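Local coordinates for protein acyl-CoA dehydrogenase (Mycobacterium thermoresistibile, PDB 3NF4) that probably catalyses the FAD-dependent alpha,beta-dehydrogenation of acyl-CoA thioesters and binds flavin-adenine dinucleotide, at residues L14-E19 against Y77-Q82; E25-I30 against E85-R90. One frame throughout, in Å; residues are numbered along the deposited sequence.

Contact 1 of 2, residues L14-E19 against Y77-Q82; sequences LLPSQE and YEVYLQ
Gln-82 reaches across from helix 77-88 to the backbone of Leu-14, and its carboxamide is the tightly held part of this contact. Its NE2 donates two hydrogen bonds: a short one back to Glu-78 O at 2.9 Å, one helical turn earlier, and a weak one forward to Leu-14 O at 3.3 Å. A glutamine suits the place because the same group also accepts: Gln-82 OE1 takes a hydrogen from a water that itself accepts from Leu-14 N at 2.8 Å, and it also forms a hydrogen bond with Arg-13 NH1. With partners on both ends, the amide has its flip largely fixed. Leu-15 lays CD2 alongside, 3.9 Å from Gln-82 NE2. Next in sequence, Pro-16 CD packs on Val-79 CG2 at 3.8 Å; with CG1 of Val-79 anti to the backbone N (chi1 -178°), CG2 is the branch that meets the proline.

The looser side lies at Glu-78. Its extended chain slides past the exposed ring of Pro-16, with Glu-78 OE1 3.7 Å from Pro-16 CG, while OE2 accepts from a second water that also donates to Leu-14 O. OE2 also makes a long, weak ion pair with Arg-312 of the second subunit. The loop leading into helix 18-35 is thus laid against the first turns of helix 77-88, within the helical N-terminal domain of the acyl-CoA dehydrogenase fold.

Contact 2 of 2, residues E25-I30 against E85-R90; sequences ELTREI and EEIAAR
Thr-27 meets helix 77-88 through its methyl group. CG2, anti to the backbone N, lies 3.9 Å from Ile-87 CG1 and 4.0 Å from Glu-86 CB, whereas OG1 turns back to Leu-23 O within its own helix. Threonine fits here because its hydroxyl is spent on the helix and its methyl remains for the apolar contact with Ile-87, whose side chain runs roughly perpendicular to it.

One residue on, Arg-28 bends at chi3 (41°) and brings its NH1 to Glu-86 OE1. This is a salt bridge with a weak hydrogen bond, 3.4 Å long, and the carboxylate oxygen lies at the edge of the guanidinium while the two planes stand 81° apart. Arg-28 CG passes 3.9 Å from Glu-86 OE1, so the arginine stem lies against the carboxylate. Arg-90, four residues on from Glu-86, reaches the same oxygen: NH2 lies 3.1 Å from Glu-86 OE1, with the oxygen in its guanidinium plane, and also donates to Glu-86 O from above the carbonyl plane.

The two arginines come close, NH1 of Arg-90 standing over one face of the Arg-28 guanidinium, 3.3 Å from its NH1. Both are gathered round one buried carboxylate, whose other oxygen pairs with Arg-13, and Arg-90 NE has a further salt bridge to Asp-32. So many cationic partners would be expected to favour the ionised form of Glu-86, and its negative charge in turn probably makes the closeness of the two guanidinium groups tolerable.

Overall arrangement
Contact 1 is reached first along the chain: the loop of 14-19 enters helix 18-35 and meets the opening turns of helix 77-88, closing a long loop that contains helices but no strand. Contact 2 follows on the same helix and closes a second loop at 85-90, toward the far end of helix 77-88. Because the segments alternate in sequence, the two loops cross, and the partner segments advance in the same order along both helices. Together the contacts, whose centres lie 13 Å apart, join helix 18-35 and its leading loop to helix 77-88 within the N-terminal domain. Arg-13 links them, bonding to Gln-82 and Glu-86.

Contact 1 of 2, residues L14-E19 against Y77-Q82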
loop_
_atom_site.group_PDB
_atom_site.type_symbol
_atom_site.label_atom_id
_atom_site.label_comp_id
_atom_site.label_asym_id
_atom_site.label_seq_id
_atom_site.Cartn_x
_atom_site.Cartn_y
_atom_site.Cartn_z
ATOM N N LEU A 14 -23.914 4.424 16.941
ATOM C CA LEU A 14 -23.898 5.350 18.072
ATOM C C LEU A 14 -24.719 6.617 17.758
ATOM O O LEU A 14 -24.349 7.408 16.878
ATOM C CB LEU A 14 -22.462 5.725 18.447
ATOM C CG LEU A 14 -21.584 4.754 19.233
ATOM C CD1 LEU A 14 -20.096 5.091 19.000
ATOM C CD2 LEU A 14 -21.882 4.824 20.702
ATOM N N LEU A 15 -25.822 6.796 18.484
ATOM C CA LEU A 15 -26.803 7.853 18.211
ATOM C C LEU A 15 -27.154 8.626 19.493
ATOM O O LEU A 15 -27.197 8.028 20.568
ATOM C CB LEU A 15 -28.076 7.243 17.592
ATOM C CG LEU A 15 -27.954 6.601 16.198
ATOM C CD1 LEU A 15 -29.088 5.635 15.921
ATOM C CD2 LEU A 15 -27.815 7.633 15.057
ATOM N N PRO A 16 -27.429 9.949 19.379
ATOM C CA PRO A 16 -27.607 10.834 20.557
ATOM C C PRO A 16 -28.938 10.705 21.330
ATOM O O PRO A 16 -29.071 11.301 22.402
ATOM C CB PRO A 16 -27.486 12.254 19.971
ATOM C CG PRO A 16 -27.160 12.067 18.492
ATOM C CD PRO A 16 -27.594 10.689 18.120
ATOM N N SER A 17 -29.905 9.950 20.816
ATOM C CA SER A 17 -31.189 9.795 21.510
ATOM C C SER A 17 -32.027 8.670 20.919
ATOM O O SER A 17 -31.710 8.141 19.845
ATOM C CB SER A 17 -31.991 11.089 21.431
ATOM O OG SER A 17 -32.413 11.340 20.099
ATOM N N GLN A 18 -33.110 8.327 21.615
ATOM C CA GLN A 18 -34.048 7.312 21.140
ATOM C C GLN A 18 -34.762 7.784 19.874
ATOM O O GLN A 18 -35.117 6.971 19.019
ATOM C CB GLN A 18 -35.056 6.917 22.242
ATOM C CG GLN A 18 -36.035 5.752 21.891
ATOM C CD GLN A 18 -35.335 4.511 21.295
ATOM O OE1 GLN A 18 -34.336 4.010 21.838
ATOM N NE2 GLN A 18 -35.861 4.018 20.175
ATOM N N GLU A 19 -34.959 9.098 19.763
ATOM C CA GLU A 19 -35.656 9.697 18.618
ATOM C C GLU A 19 -34.863 9.439 17.329
ATOM O O GLU A 19 -35.436 9.044 16.307
ATOM C CB GLU A 19 -35.865 11.206 18.837
ATOM N N TYR A 77 -25.624 16.824 12.055
ATOM C CA TYR A 77 -24.886 16.033 11.071
ATOM C C TYR A 77 -24.588 14.593 11.507
ATOM O O TYR A 77 -24.660 13.675 10.697
ATOM C CB TYR A 77 -23.634 16.789 10.606
ATOM C CG TYR A 77 -23.851 17.487 9.270
ATOM C CD1 TYR A 77 -24.930 18.373 9.072
ATOM C CD2 TYR A 77 -22.999 17.237 8.188
ATOM C CE1 TYR A 77 -25.137 19.005 7.811
ATOM C CE2 TYR A 77 -23.195 17.861 6.930
ATOM C CZ TYR A 77 -24.255 18.737 6.751
ATOM O OH TYR A 77 -24.420 19.328 5.510
ATOM N N GLU A 78 -24.323 14.409 12.798
ATOM C CA GLU A 78 -24.152 13.089 13.418
ATOM C C GLU A 78 -25.350 12.156 13.157
ATOM O O GLU A 78 -25.183 10.932 13.149
ATOM C CB GLU A 78 -23.863 13.274 14.918
ATOM C CG GLU A 78 -23.622 12.028 15.767
ATOM C CD GLU A 78 -23.341 12.341 17.278
ATOM O OE1 GLU A 78 -23.781 13.387 17.827
ATOM O OE2 GLU A 78 -22.664 11.516 17.929
ATOM N N VAL A 79 -26.542 12.721 12.921
ATOM C CA VAL A 79 -27.712 11.924 12.539
ATOM C C VAL A 79 -27.964 11.988 11.024
ATOM O O VAL A 79 -28.137 10.942 10.376
ATOM C CB VAL A 79 -29.026 12.307 13.341
ATOM C CG1 VAL A 79 -30.183 11.433 12.938
ATOM C CG2 VAL A 79 -28.822 12.181 14.816
ATOM N N TYR A 80 -27.973 13.193 10.450
ATOM C CA TYR A 80 -28.173 13.325 8.998
ATOM C C TYR A 80 -27.249 12.414 8.166
ATOM O O TYR A 80 -27.730 11.681 7.295
ATOM C CB TYR A 80 -28.059 14.792 8.545
ATOM C CG TYR A 80 -27.850 14.984 7.065
ATOM C CD1 TYR A 80 -28.771 14.492 6.144
ATOM C CD2 TYR A 80 -26.732 15.676 6.577
ATOM C CE1 TYR A 80 -28.587 14.678 4.765
ATOM C CE2 TYR A 80 -26.533 15.861 5.210
ATOM C CZ TYR A 80 -27.479 15.370 4.311
ATOM O OH TYR A 80 -27.322 15.540 2.960
ATOM N N LEU A 81 -25.944 12.436 8.455
ATOM C CA LEU A 81 -24.967 11.689 7.662
ATOM C C LEU A 81 -25.161 10.174 7.696
ATOM O O LEU A 81 -24.894 9.490 6.680
ATOM C CB LEU A 81 -23.527 12.048 8.060
ATOM C CG LEU A 81 -23.063 13.470 7.716
ATOM C CD1 LEU A 81 -21.665 13.762 8.233
ATOM C CD2 LEU A 81 -23.163 13.731 6.202
ATOM N N GLN A 82 -25.629 9.661 8.847
ATOM C CA GLN A 82 -25.859 8.219 9.034
ATOM C C GLN A 82 -27.167 7.750 8.335
ATOM O O GLN A 82 -27.300 6.574 7.952
ATOM C CB GLN A 82 -25.797 7.818 10.543
ATOM C CG GLN A 82 -24.434 8.065 11.247
ATOM C CD GLN A 82 -24.286 7.409 12.643
ATOM O OE1 GLN A 82 -24.227 6.177 12.779
ATOM N NE2 GLN A 82 -24.181 8.238 13.670
HETATM O O HOH W 1 -22.288 4.573 14.659
HETATM O O HOH W 2 -22.119 9.244 16.859
#

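Contact 2 of 2, residues E25-I30 against E85-R90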
loop_
_atom_site.group_PDB
_atom_site.type_symbol
_atom_site.label_atom_id
_atom_site.label_comp_id
_atom_site.label_asym_id
_atom_site.label_seq_id
_atom_site.Cartn_x
_atom_site.Cartn_y
_atom_site.Cartn_z
ATOM N N GLU A 25 -34.546 3.820 11.858
ATOM C CA GLU A 25 -35.472 2.730 11.626
ATOM C C GLU A 25 -36.442 3.069 10.516
ATOM O O GLU A 25 -36.742 2.224 9.674
ATOM C CB GLU A 25 -36.226 2.394 12.911
ATOM C CG GLU A 25 -36.608 0.922 13.026
ATOM C CD GLU A 25 -35.415 -0.023 12.823
ATOM O OE1 GLU A 25 -34.450 0.025 13.627
ATOM O OE2 GLU A 25 -35.448 -0.821 11.854
ATOM N N LEU A 26 -36.938 4.300 10.501
ATOM C CA LEU A 26 -37.814 4.723 9.408
ATOM C C LEU A 26 -37.102 4.663 8.027
ATOM O O LEU A 26 -37.700 4.230 7.029
ATOM C CB LEU A 26 -38.409 6.107 9.689
ATOM C CG LEU A 26 -39.258 6.799 8.610
ATOM C CD1 LEU A 26 -40.582 6.065 8.373
ATOM C CD2 LEU A 26 -39.525 8.259 8.983
ATOM N N THR A 27 -35.827 5.071 7.998
ATOM C CA THR A 27 -35.006 5.067 6.769
ATOM C C THR A 27 -34.784 3.672 6.195
ATOM O O THR A 27 -34.878 3.492 4.990
ATOM C CB THR A 27 -33.620 5.758 6.982
ATOM O OG1 THR A 27 -33.813 7.064 7.543
ATOM C CG2 THR A 27 -32.859 5.874 5.662
ATOM N N ARG A 28 -34.508 2.694 7.055
ATOM C CA ARG A 28 -34.281 1.313 6.615
ATOM C C ARG A 28 -35.539 0.726 5.960
ATOM O O ARG A 28 -35.451 -0.016 4.959
ATOM C CB ARG A 28 -33.803 0.434 7.780
ATOM C CG ARG A 28 -32.458 0.892 8.374
ATOM C CD ARG A 28 -31.907 -0.020 9.487
ATOM N NE ARG A 28 -32.061 -1.461 9.221
ATOM C CZ ARG A 28 -31.273 -2.217 8.438
ATOM N NH1 ARG A 28 -30.226 -1.712 7.765
ATOM N NH2 ARG A 28 -31.549 -3.513 8.314
ATOM N N GLU A 29 -36.699 1.100 6.510
ATOM C CA GLU A 29 -37.996 0.644 6.013
ATOM C C GLU A 29 -38.333 1.189 4.615
ATOM O O GLU A 29 -38.621 0.421 3.699
ATOM C CB GLU A 29 -39.117 0.929 7.064
ATOM C CG GLU A 29 -40.485 0.326 6.743
ATOM C CD GLU A 29 -40.417 -1.130 6.238
ATOM O OE1 GLU A 29 -39.613 -1.913 6.808
ATOM O OE2 GLU A 29 -41.161 -1.486 5.277
ATOM N N ILE A 30 -38.282 2.510 4.453
ATOM C CA ILE A 30 -38.485 3.160 3.139
ATOM C C ILE A 30 -37.481 2.660 2.067
ATOM O O ILE A 30 -37.874 2.350 0.933
ATOM C CB ILE A 30 -38.397 4.720 3.246
ATOM C CG1 ILE A 30 -39.139 5.261 4.478
ATOM C CG2 ILE A 30 -38.871 5.398 1.974
ATOM C CD1 ILE A 30 -40.686 5.175 4.423
ATOM N N GLU A 85 -25.964 7.416 4.872
ATOM C CA GLU A 85 -25.236 6.152 4.755
ATOM C C GLU A 85 -26.163 4.935 4.496
ATOM O O GLU A 85 -25.835 4.049 3.690
ATOM C CB GLU A 85 -24.350 5.928 6.000
ATOM C CG GLU A 85 -23.271 4.892 5.795
ATOM C CD GLU A 85 -22.801 4.182 7.061
ATOM O OE1 GLU A 85 -22.322 4.803 8.041
ATOM O OE2 GLU A 85 -22.842 2.951 7.043
ATOM N N GLU A 86 -27.304 4.901 5.193
ATOM C CA GLU A 86 -28.277 3.805 5.081
ATOM C C GLU A 86 -28.903 3.794 3.688
ATOM O O GLU A 86 -28.993 2.742 3.060
ATOM C CB GLU A 86 -29.368 3.902 6.165
ATOM C CG GLU A 86 -28.921 3.600 7.623
ATOM C CD GLU A 86 -28.558 2.130 7.877
ATOM O OE1 GLU A 86 -28.835 1.268 7.011
ATOM O OE2 GLU A 86 -27.984 1.824 8.952
ATOM N N ILE A 87 -29.310 4.961 3.190
ATOM C CA ILE A 87 -29.725 5.086 1.786
ATOM C C ILE A 87 -28.682 4.548 0.769
ATOM O O ILE A 87 -29.026 3.692 -0.052
ATOM C CB ILE A 87 -30.139 6.532 1.428
ATOM C CG1 ILE A 87 -31.328 6.957 2.287
ATOM C CG2 ILE A 87 -30.478 6.670 -0.075
ATOM C CD1 ILE A 87 -31.528 8.483 2.349
ATOM N N ALA A 88 -27.434 5.029 0.848
ATOM C CA ALA A 88 -26.387 4.679 -0.110
ATOM C C ALA A 88 -26.072 3.178 -0.161
ATOM O O ALA A 88 -25.535 2.692 -1.168
ATOM C CB ALA A 88 -25.089 5.462 0.202
ATOM N N ALA A 89 -26.369 2.465 0.930
ATOM C CA ALA A 89 -26.257 1.016 0.959
ATOM C C ALA A 89 -27.298 0.288 0.096
ATOM O O ALA A 89 -27.094 -0.892 -0.235
ATOM C CB ALA A 89 -26.282 0.496 2.413
ATOM N N ARG A 90 -28.390 0.969 -0.285
ATOM C CA ARG A 90 -29.358 0.407 -1.234
ATOM C C ARG A 90 -29.143 0.948 -2.662
ATOM O O ARG A 90 -29.157 0.174 -3.637
ATOM C CB ARG A 90 -30.826 0.676 -0.805
ATOM C CG ARG A 90 -31.423 -0.216 0.324
ATOM C CD ARG A 90 -30.677 -0.028 1.617
ATOM N NE ARG A 90 -31.390 -0.633 2.731
ATOM C CZ ARG A 90 -31.041 -0.503 4.005
ATOM N NH1 ARG A 90 -31.773 -1.105 4.933
ATOM N NH2 ARG A 90 -29.974 0.217 4.359
#